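Steroid delta-isomerase (Pseudomonas aeruginosa, PDB 3MSO) is probably a steroid delta-isomerase of the SnoaL-like, NTF2-type family, its substrate and reaction remaining unconfirmed. Local coordinates at residues E8-T14 with F104-I110; H35-R41 with R109-V115; R81-F87 with G98-F104. All blocks are in the same frame, centred on the assembly; numbering follows the deposited sequence.

Contact 1. Residues E8-T14 with F104-I110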
loop_
_atom_site.group_PDB
_atom_site.type_symbol
_atom_site.label_atom_id
_atom_site.label_comp_id
_atom_site.label_asym_id
_atom_site.label_seq_id
_atom_site.Cartn_x
_atom_site.Cartn_y
_atom_site.Cartn_z
ATOM N N GLU B 8 -21.109 18.192 23.129
ATOM C CA GLU B 8 -20.838 18.643 24.481
ATOM C C GLU B 8 -20.094 19.980 24.368
ATOM O O GLU B 8 -19.304 20.173 23.442
ATOM C CB GLU B 8 -19.978 17.621 25.225
ATOM C CG GLU B 8 -20.701 16.342 25.627
ATOM C CD GLU B 8 -19.965 15.463 26.624
ATOM O OE1 GLU B 8 -18.745 15.668 26.836
ATOM O OE2 GLU B 8 -20.624 14.574 27.209
ATOM N N ALA B 9 -20.367 20.898 25.281
ATOM C CA ALA B 9 -19.794 22.241 25.270
ATOM C C ALA B 9 -18.285 22.255 25.059
ATOM O O ALA B 9 -17.799 22.952 24.163
ATOM C CB ALA B 9 -20.188 23.007 26.533
ATOM N N ASN B 10 -17.557 21.435 25.828
ATOM C CA ASN B 10 -16.104 21.379 25.775
ATOM C C ASN B 10 -15.596 20.838 24.453
ATOM O O ASN B 10 -14.730 21.463 23.846
ATOM C CB ASN B 10 -15.538 20.649 26.977
ATOM C CG ASN B 10 -15.797 21.341 28.294
ATOM O OD1 ASN B 10 -15.843 22.574 28.399
ATOM N ND2 ASN B 10 -15.950 20.566 29.342
ATOM N N ALA B 11 -16.197 19.740 23.969
ATOM C CA ALA B 11 -15.927 19.107 22.681
ATOM C C ALA B 11 -16.139 20.128 21.555
ATOM O O ALA B 11 -15.249 20.300 20.713
ATOM C CB ALA B 11 -16.870 17.928 22.497
ATOM N N ALA B 12 -17.288 20.847 21.586
ATOM C CA ALA B 12 -17.636 21.903 20.639
ATOM C C ALA B 12 -16.566 23.024 20.618
ATOM O O ALA B 12 -16.198 23.499 19.540
ATOM C CB ALA B 12 -19.001 22.485 20.976
ATOM N N ALA B 13 -16.053 23.421 21.799
ATOM C CA ALA B 13 -15.036 24.470 21.928
ATOM C C ALA B 13 -13.703 24.047 21.288
ATOM O O ALA B 13 -13.100 24.845 20.577
ATOM C CB ALA B 13 -14.837 24.819 23.390
ATOM N N THR B 14 -13.278 22.786 21.504
ATOM C CA THR B 14 -12.050 22.219 20.915
ATOM C C THR B 14 -12.216 22.131 19.410
ATOM O O THR B 14 -11.304 22.522 18.689
ATOM C CB THR B 14 -11.741 20.851 21.510
ATOM O OG1 THR B 14 -11.706 20.994 22.920
ATOM C CG2 THR B 14 -10.415 20.272 21.026
ATOM N N PHE B 104 -13.552 12.990 21.857
ATOM C CA PHE B 104 -13.110 13.894 22.909
ATOM C C PHE B 104 -13.444 13.334 24.311
ATOM O O PHE B 104 -14.340 12.491 24.444
ATOM C CB PHE B 104 -13.841 15.224 22.749
ATOM C CG PHE B 104 -13.695 15.922 21.430
ATOM C CD1 PHE B 104 -12.656 16.811 21.213
ATOM C CD2 PHE B 104 -14.638 15.755 20.435
ATOM C CE1 PHE B 104 -12.538 17.481 19.998
ATOM C CE2 PHE B 104 -14.531 16.439 19.230
ATOM C CZ PHE B 104 -13.483 17.299 19.017
ATOM N N ASP B 105 -12.754 13.819 25.357
ATOM C CA ASP B 105 -13.096 13.410 26.722
ATOM C C ASP B 105 -14.064 14.437 27.353
ATOM O O ASP B 105 -14.480 15.363 26.654
ATOM C CB ASP B 105 -11.852 13.141 27.595
ATOM C CG ASP B 105 -10.908 14.301 27.863
ATOM O OD1 ASP B 105 -11.321 15.476 27.682
ATOM O OD2 ASP B 105 -9.798 14.047 28.337
ATOM N N ASP B 106 -14.430 14.263 28.649
ATOM C CA ASP B 106 -15.338 15.138 29.389
ATOM C C ASP B 106 -14.830 16.577 29.404
ATOM O O ASP B 106 -15.635 17.511 29.410
ATOM C CB ASP B 106 -15.431 14.674 30.857
ATOM C CG ASP B 106 -16.187 13.397 31.127
ATOM O OD1 ASP B 106 -17.047 13.035 30.307
ATOM O OD2 ASP B 106 -15.991 12.812 32.219
ATOM N N ASP B 107 -13.492 16.742 29.439
ATOM C CA ASP B 107 -12.821 18.035 29.503
ATOM C C ASP B 107 -12.613 18.684 28.123
ATOM O O ASP B 107 -12.107 19.803 28.049
ATOM C CB ASP B 107 -11.504 17.942 30.330
ATOM C CG ASP B 107 -11.653 17.335 31.722
ATOM O OD1 ASP B 107 -12.573 17.758 32.462
ATOM O OD2 ASP B 107 -10.848 16.433 32.074
ATOM N N GLY B 108 -13.056 18.005 27.067
ATOM C CA GLY B 108 -12.962 18.462 25.683
ATOM C C GLY B 108 -11.644 18.166 24.978
ATOM O O GLY B 108 -11.425 18.647 23.869
ATOM N N ARG B 109 -10.749 17.378 25.606
ATOM C CA ARG B 109 -9.453 17.030 25.026
ATOM C C ARG B 109 -9.640 15.941 23.970
ATOM O O ARG B 109 -10.432 15.012 24.180
ATOM C CB ARG B 109 -8.505 16.483 26.096
ATOM C CG ARG B 109 -8.320 17.358 27.311
ATOM C CD ARG B 109 -7.283 16.741 28.225
ATOM N NE ARG B 109 -7.373 17.302 29.562
ATOM C CZ ARG B 109 -8.117 16.790 30.536
ATOM N NH1 ARG B 109 -8.813 15.678 30.336
ATOM N NH2 ARG B 109 -8.168 17.384 31.721
ATOM N N ILE B 110 -8.877 16.038 22.850
ATOM C CA ILE B 110 -8.888 15.029 21.788
ATOM C C ILE B 110 -8.187 13.799 22.349
ATOM O O ILE B 110 -7.055 13.922 22.803
ATOM C CB ILE B 110 -8.226 15.545 20.472
ATOM C CG1 ILE B 110 -9.033 16.726 19.849
ATOM C CG2 ILE B 110 -8.034 14.384 19.460
ATOM C CD1 ILE B 110 -8.276 17.567 18.784
#
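A type I beta turn, Asp105 to Gly108, links two neighbouring strands of the sheet and packs against the first turns of the N-terminal helix, where Asn10, Ala11 and Thr14 meet it. The amide of Asn10 reaches to the turn: ND2 donates to Asp106 O at 3.1 Å, almost straight at 168° and lying in both the amide and the carbonyl planes. One helical turn on, Thr14 OG1 donates to Gly108 O. Its methyl, anti to the backbone N, comes to the edge of the Phe104 ring, Thr14 CG2 lying 3.7 Å from Phe104 CE1. Ala11 CB sits 3.7 Å from Phe104 CD2, while Ala11 O stands over one face of the ring, toward its rim. Gly108, with no side chain and a phi of 85°, sets its CA 3.6 Å from Asn10 CB, so the backbone of the turn lies directly against the helix. Within the loop, Arg109 NH1 forms salt bridges with Asp105 OD2 (2.8 Å) and Asp107 OD2. Glu8 and Asp106 both pair with Arg81, whose positive charge probably offsets the repulsion between their carboxylates. Polar side chains of the helix thus satisfy turn carbonyls, while the apolar contacts gather round Phe104.

Contact 2. Residues H35-R41 with R109-V115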
loop_
_atom_site.group_PDB
_atom_site.type_symbol
_atom_site.label_atom_id
_atom_site.label_comp_id
_atom_site.label_asym_id
_atom_site.label_seq_id
_atom_site.Cartn_x
_atom_site.Cartn_y
_atom_site.Cartn_z
ATOM N N HIS B 35 -5.085 15.219 24.330
ATOM C CA HIS B 35 -4.941 14.570 25.627
ATOM C C HIS B 35 -3.485 14.117 25.633
ATOM O O HIS B 35 -2.996 13.736 24.573
ATOM C CB HIS B 35 -5.876 13.351 25.751
ATOM C CG HIS B 35 -5.853 12.712 27.104
ATOM N ND1 HIS B 35 -4.878 11.791 27.447
ATOM C CD2 HIS B 35 -6.658 12.910 28.176
ATOM C CE1 HIS B 35 -5.127 11.450 28.703
ATOM N NE2 HIS B 35 -6.188 12.101 29.186
ATOM N N PRO B 36 -2.739 14.173 26.759
ATOM C CA PRO B 36 -1.332 13.724 26.726
ATOM C C PRO B 36 -1.125 12.344 26.101
ATOM O O PRO B 36 -0.133 12.134 25.413
ATOM C CB PRO B 36 -0.916 13.736 28.198
ATOM C CG PRO B 36 -2.187 13.834 28.963
ATOM C CD PRO B 36 -3.109 14.625 28.110
ATOM N N ASP B 37 -2.084 11.440 26.297
ATOM C CA ASP B 37 -2.040 10.075 25.795
ATOM C C ASP B 37 -2.902 9.874 24.561
ATOM O O ASP B 37 -3.299 8.742 24.276
ATOM C CB ASP B 37 -2.466 9.098 26.914
ATOM C CG ASP B 37 -1.643 9.202 28.187
ATOM O OD1 ASP B 37 -0.406 9.424 28.086
ATOM O OD2 ASP B 37 -2.223 9.031 29.280
ATOM N N ALA B 38 -3.176 10.959 23.815
ATOM C CA ALA B 38 -3.987 10.917 22.593
ATOM C C ALA B 38 -3.428 9.911 21.587
ATOM O O ALA B 38 -2.221 9.708 21.505
ATOM C CB ALA B 38 -4.087 12.301 21.962
ATOM N N VAL B 39 -4.327 9.259 20.860
ATOM C CA VAL B 39 -4.021 8.233 19.869
ATOM C C VAL B 39 -4.417 8.674 18.453
ATOM O O VAL B 39 -5.490 9.259 18.253
ATOM C CB VAL B 39 -4.702 6.921 20.312
ATOM C CG1 VAL B 39 -5.127 6.057 19.137
ATOM C CG2 VAL B 39 -3.806 6.151 21.273
ATOM N N PHE B 40 -3.524 8.413 17.476
ATOM C CA PHE B 40 -3.785 8.698 16.072
ATOM C C PHE B 40 -3.838 7.387 15.301
ATOM O O PHE B 40 -2.881 6.607 15.332
ATOM C CB PHE B 40 -2.761 9.667 15.468
ATOM C CG PHE B 40 -2.996 9.958 13.996
ATOM C CD1 PHE B 40 -3.937 10.897 13.597
ATOM C CD2 PHE B 40 -2.264 9.297 13.013
ATOM C CE1 PHE B 40 -4.151 11.161 12.248
ATOM C CE2 PHE B 40 -2.498 9.551 11.660
ATOM C CZ PHE B 40 -3.437 10.485 11.286
ATOM N N ARG B 41 -4.973 7.148 14.619
ATOM C CA ARG B 41 -5.201 5.951 13.796
ATOM C C ARG B 41 -5.109 6.333 12.331
ATOM O O ARG B 41 -5.993 6.997 11.783
ATOM C CB ARG B 41 -6.525 5.258 14.156
ATOM C CG ARG B 41 -6.557 4.879 15.620
ATOM C CD ARG B 41 -7.787 4.139 16.053
ATOM N NE ARG B 41 -7.832 4.065 17.517
ATOM C CZ ARG B 41 -7.160 3.180 18.247
ATOM N NH1 ARG B 41 -6.399 2.263 17.660
ATOM N NH2 ARG B 41 -7.240 3.208 19.572
ATOM N N ARG B 109 -10.749 17.378 25.606
ATOM C CA ARG B 109 -9.453 17.030 25.026
ATOM C C ARG B 109 -9.640 15.941 23.970
ATOM O O ARG B 109 -10.432 15.012 24.180
ATOM C CB ARG B 109 -8.505 16.483 26.096
ATOM C CG ARG B 109 -8.320 17.358 27.311
ATOM C CD ARG B 109 -7.283 16.741 28.225
ATOM N NE ARG B 109 -7.373 17.302 29.562
ATOM C CZ ARG B 109 -8.117 16.790 30.536
ATOM N NH1 ARG B 109 -8.813 15.678 30.336
ATOM N NH2 ARG B 109 -8.168 17.384 31.721
ATOM N N ILE B 110 -8.877 16.038 22.850
ATOM C CA ILE B 110 -8.888 15.029 21.788
ATOM C C ILE B 110 -8.187 13.799 22.349
ATOM O O ILE B 110 -7.055 13.922 22.803
ATOM C CB ILE B 110 -8.226 15.545 20.472
ATOM C CG1 ILE B 110 -9.033 16.726 19.849
ATOM C CG2 ILE B 110 -8.034 14.384 19.460
ATOM C CD1 ILE B 110 -8.276 17.567 18.784
ATOM N N VAL B 111 -8.861 12.631 22.341
ATOM C CA VAL B 111 -8.330 11.353 22.832
ATOM C C VAL B 111 -8.044 10.356 21.698
ATOM O O VAL B 111 -7.093 9.581 21.784
ATOM C CB VAL B 111 -9.149 10.720 23.990
ATOM C CG1 VAL B 111 -9.199 11.651 25.196
ATOM C CG2 VAL B 111 -10.569 10.321 23.553
ATOM N N ASP B 112 -8.858 10.375 20.649
ATOM C CA ASP B 112 -8.707 9.492 19.504
ATOM C C ASP B 112 -8.961 10.284 18.196
ATOM O O ASP B 112 -9.975 10.966 18.056
ATOM C CB ASP B 112 -9.657 8.284 19.637
ATOM C CG ASP B 112 -9.336 7.112 18.728
ATOM O OD1 ASP B 112 -9.830 7.097 17.579
ATOM O OD2 ASP B 112 -8.650 6.179 19.185
ATOM N N PHE B 113 -8.017 10.214 17.266
ATOM C CA PHE B 113 -8.130 10.886 15.991
ATOM C C PHE B 113 -7.864 9.836 14.935
ATOM O O PHE B 113 -6.721 9.399 14.755
ATOM C CB PHE B 113 -7.117 12.023 15.891
ATOM C CG PHE B 113 -7.462 13.093 14.881
ATOM C CD1 PHE B 113 -7.572 12.788 13.525
ATOM C CD2 PHE B 113 -7.603 14.421 15.271
ATOM C CE1 PHE B 113 -7.858 13.781 12.588
ATOM C CE2 PHE B 113 -7.893 15.414 14.329
ATOM C CZ PHE B 113 -8.007 15.086 12.992
ATOM N N GLU B 114 -8.936 9.416 14.248
ATOM C CA GLU B 114 -8.918 8.385 13.220
ATOM C C GLU B 114 -9.223 8.973 11.854
ATOM O O GLU B 114 -10.243 9.638 11.673
ATOM C CB GLU B 114 -9.915 7.308 13.609
ATOM C CG GLU B 114 -9.907 6.070 12.749
ATOM C CD GLU B 114 -10.801 4.963 13.273
ATOM O OE1 GLU B 114 -11.457 5.159 14.321
ATOM O OE2 GLU B 114 -10.857 3.902 12.617
ATOM N N VAL B 115 -8.320 8.747 10.893
ATOM C CA VAL B 115 -8.481 9.249 9.522
ATOM C C VAL B 115 -8.710 8.081 8.553
ATOM O O VAL B 115 -8.090 7.033 8.706
ATOM C CB VAL B 115 -7.263 10.131 9.097
ATOM C CG1 VAL B 115 -7.407 10.650 7.663
ATOM C CG2 VAL B 115 -7.054 11.291 10.064
#
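Arg41 and Asp112 cross at about a right angle on one face of a parallel strand pair, their guanidinium and carboxylate planes only 23° apart. Arg41 NE donates to the syn lone pair of Asp112 OD2 at 2.8 Å, and NH2 adds a weak bond to the same oxygen. The extended arginine chain, CG to NE, carries the guanidinium back along the sheet, where Val39 CG1 lies over one of its faces, toward the rim. Arg41 CB also packs on Glu114 CG at 3.8 Å; the carboxylate of Glu114 pairs with Arg118 and Lys97 of the second subunit. On the other face, Phe40 has CG anti to its backbone N (chi1 179°), which directs the ring toward strand 110-118: CE1 lies 3.6 Å from Val115 CG2 and 4.0 Å from Phe113 CD1. At the start of the pair, the His35 ring meets Val111 CG1 and Arg109 CD obliquely, and ND1 accepts the backbone N-H of Asp37. Val39 and Arg41 each donate to and accept from strand 110-118, the ladder starting at a classic bulge, where Val111 and Asp112 both face Arg103 of strand 94-104. The chemistry therefore divides by face: an ion pair beside the subunit interface, and aromatic and aliphatic packing beneath helix 52-65.

Contact 3. Residues R81-F87 with G98-F104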
loop_
_atom_site.group_PDB
_atom_site.type_symbol
_atom_site.label_atom_id
_atom_site.label_comp_id
_atom_site.label_asym_id
_atom_site.label_seq_id
_atom_site.Cartn_x
_atom_site.Cartn_y
_atom_site.Cartn_z
ATOM N N ARG B 81 -19.765 13.465 22.061
ATOM C CA ARG B 81 -18.347 13.238 22.339
ATOM C C ARG B 81 -17.540 12.837 21.121
ATOM O O ARG B 81 -16.300 12.825 21.197
ATOM C CB ARG B 81 -18.184 12.160 23.416
ATOM C CG ARG B 81 -18.746 12.555 24.756
ATOM C CD ARG B 81 -18.722 11.365 25.675
ATOM N NE ARG B 81 -19.272 11.698 26.980
ATOM C CZ ARG B 81 -18.608 12.355 27.925
ATOM N NH1 ARG B 81 -17.364 12.770 27.706
ATOM N NH2 ARG B 81 -19.191 12.626 29.086
ATOM N N SER B 82 -18.223 12.471 20.029
ATOM C CA SER B 82 -17.569 12.100 18.784
ATOM C C SER B 82 -18.134 12.872 17.606
ATOM O O SER B 82 -19.342 13.126 17.517
ATOM C CB SER B 82 -17.619 10.598 18.542
ATOM O OG SER B 82 -16.580 9.950 19.256
ATOM N N VAL B 83 -17.230 13.243 16.700
ATOM C CA VAL B 83 -17.518 13.994 15.495
ATOM C C VAL B 83 -16.851 13.342 14.286
ATOM O O VAL B 83 -15.779 12.738 14.412
ATOM C CB VAL B 83 -17.093 15.480 15.696
ATOM C CG1 VAL B 83 -15.590 15.703 15.513
ATOM C CG2 VAL B 83 -17.897 16.421 14.811
ATOM N N VAL B 84 -17.501 13.434 13.132
ATOM C CA VAL B 84 -16.932 13.027 11.850
ATOM C C VAL B 84 -16.948 14.275 10.971
ATOM O O VAL B 84 -18.009 14.892 10.773
ATOM C CB VAL B 84 -17.609 11.798 11.178
ATOM C CG1 VAL B 84 -17.314 11.754 9.675
ATOM C CG2 VAL B 84 -17.167 10.505 11.848
ATOM N N LEU B 85 -15.752 14.678 10.520
ATOM C CA LEU B 85 -15.570 15.828 9.631
ATOM C C LEU B 85 -15.185 15.296 8.265
ATOM O O LEU B 85 -14.063 14.798 8.090
ATOM C CB LEU B 85 -14.499 16.820 10.158
ATOM C CG LEU B 85 -14.583 17.205 11.633
ATOM C CD1 LEU B 85 -13.360 17.969 12.060
ATOM C CD2 LEU B 85 -15.890 17.953 11.943
ATOM N N GLU B 86 -16.150 15.312 7.331
ATOM C CA GLU B 86 -15.976 14.855 5.950
ATOM C C GLU B 86 -15.172 15.913 5.202
ATOM O O GLU B 86 -15.472 17.110 5.331
ATOM C CB GLU B 86 -17.352 14.663 5.274
ATOM C CG GLU B 86 -17.277 14.388 3.783
ATOM C CD GLU B 86 -18.581 14.478 3.030
ATOM O OE1 GLU B 86 -19.356 15.431 3.260
ATOM O OE2 GLU B 86 -18.803 13.609 2.163
ATOM N N PHE B 87 -14.171 15.483 4.408
ATOM C CA PHE B 87 -13.375 16.404 3.613
ATOM C C PHE B 87 -13.074 15.898 2.216
ATOM O O PHE B 87 -13.097 14.684 1.952
ATOM C CB PHE B 87 -12.059 16.804 4.341
ATOM C CG PHE B 87 -11.047 15.691 4.561
ATOM C CD1 PHE B 87 -10.158 15.320 3.552
ATOM C CD2 PHE B 87 -10.965 15.036 5.788
ATOM C CE1 PHE B 87 -9.226 14.301 3.757
ATOM C CE2 PHE B 87 -10.029 14.003 5.988
ATOM C CZ PHE B 87 -9.185 13.633 4.963
ATOM N N GLY B 98 -12.168 12.047 2.248
ATOM C CA GLY B 98 -11.795 11.526 3.555
ATOM C C GLY B 98 -12.635 11.968 4.724
ATOM O O GLY B 98 -13.528 12.807 4.579
ATOM N N ILE B 99 -12.328 11.399 5.908
ATOM C CA ILE B 99 -12.964 11.740 7.179
ATOM C C ILE B 99 -11.962 11.889 8.313
ATOM O O ILE B 99 -11.017 11.125 8.405
ATOM C CB ILE B 99 -14.131 10.787 7.604
ATOM C CG1 ILE B 99 -13.674 9.321 7.792
ATOM C CG2 ILE B 99 -15.337 10.909 6.690
ATOM C CD1 ILE B 99 -14.359 8.573 8.996
ATOM N N ASP B 100 -12.190 12.866 9.196
ATOM C CA ASP B 100 -11.456 13.022 10.453
ATOM C C ASP B 100 -12.514 12.565 11.456
ATOM O O ASP B 100 -13.579 13.195 11.523
ATOM C CB ASP B 100 -11.077 14.496 10.737
ATOM C CG ASP B 100 -9.971 15.048 9.862
ATOM O OD1 ASP B 100 -9.031 14.293 9.551
ATOM O OD2 ASP B 100 -10.016 16.259 9.534
HETATM N N MSE B 101 -12.299 11.420 12.125
HETATM C CA MSE B 101 -13.232 10.915 13.132
HETATM C C MSE B 101 -12.596 11.145 14.501
HETATM O O MSE B 101 -11.713 10.398 14.914
HETATM C CB MSE B 101 -13.632 9.452 12.895
HETATM C CG MSE B 101 -14.634 8.913 13.941
HETATM SE SE MSE B 101 -15.790 7.508 13.223
HETATM C CE MSE B 101 -14.476 6.270 12.614
ATOM N N ILE B 102 -13.035 12.216 15.165
ATOM C CA ILE B 102 -12.495 12.686 16.439
ATOM C C ILE B 102 -13.389 12.327 17.631
ATOM O O ILE B 102 -14.587 12.648 17.628
ATOM C CB ILE B 102 -12.230 14.243 16.383
ATOM C CG1 ILE B 102 -11.558 14.691 15.037
ATOM C CG2 ILE B 102 -11.471 14.742 17.631
ATOM C CD1 ILE B 102 -11.516 16.146 14.794
ATOM N N ARG B 103 -12.777 11.710 18.667
ATOM C CA ARG B 103 -13.392 11.416 19.962
ATOM C C ARG B 103 -12.721 12.330 21.029
ATOM O O ARG B 103 -11.488 12.426 21.088
ATOM C CB ARG B 103 -13.244 9.942 20.355
ATOM C CG ARG B 103 -13.927 9.612 21.687
ATOM C CD ARG B 103 -13.559 8.247 22.212
ATOM N NE ARG B 103 -14.368 7.207 21.581
ATOM C CZ ARG B 103 -13.902 6.296 20.732
ATOM N NH1 ARG B 103 -12.607 6.265 20.417
ATOM N NH2 ARG B 103 -14.720 5.391 20.210
ATOM N N PHE B 104 -13.552 12.990 21.857
ATOM C CA PHE B 104 -13.110 13.894 22.909
ATOM C C PHE B 104 -13.444 13.334 24.311
ATOM O O PHE B 104 -14.340 12.491 24.444
ATOM C CB PHE B 104 -13.841 15.224 22.749
ATOM C CG PHE B 104 -13.695 15.922 21.430
ATOM C CD1 PHE B 104 -12.656 16.811 21.213
ATOM C CD2 PHE B 104 -14.638 15.755 20.435
ATOM C CE1 PHE B 104 -12.538 17.481 19.998
ATOM C CE2 PHE B 104 -14.531 16.439 19.230
ATOM C CZ PHE B 104 -13.483 17.299 19.017
#
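Phe87 lays its ring over Gly98, whose CA stands 3.8 Å from the ring centroid and 16° off the normal, a CH-pi contact. With CG between the backbone N and carbonyl carbon (chi1 66°), the ring swings across to the partner strand and ends near Asp100, CE2 to OD1 being 3.7 Å. Farther along this face, Val83 CG1 rests 3.8 Å from Ile102 CB, the two side chains lying side by side, and touches the edge of the Phe104 ring; Leu85 CD1 meets Ile102 CD1 at 3.8 Å. On the reverse face, the two methyls of Val84 divide their partners: CG1 packs on Ile99 CG2, and CG2 on the selenium of selenomethionine Met101 at 3.6 Å. Between the two faces runs an antiparallel ladder in which Val83-Ile102, Leu85-Asp100 and Phe87-Gly98 are hydrogen-bonded pairs. In the next shell, Tyr71 OH bonds to Asp100 OD2, Phe69 stacks on Phe87, and Lys97 and Arg73 pair with Glu86. The hairpin lies between strands 69-77 and 110-118. Helix 9-23 covers its Leu85 and Phe104 face, and the second subunit packs against the face of Val84 and Ile99.

Contact 3 is the most deeply buried; contacts 1 and 2 are partly buried, contact 1 lying farthest from the chain centre, with Asn10, Asp106 and Asp107 exposed. Contacts 2 and 3 belong to one sheet: strand 110-118 pairs with 38-41 in parallel and with 94-104 in antiparallel, Val111 N and Glu114 O bonding to Arg103 and Met101. Contact 1 instead sets helix 9-23 on the loop joining strands 94-104 and 110-118, and shares Phe104 with contact 3 and Arg109 and Ile110 with contact 2. Side-chain-to-backbone bonds hold the loop, whereas backbone ladders hold the strands. Arg81 of contact 3 ties the hairpin to acidic residues of contact 1, and both sheet contacts reach the second subunit.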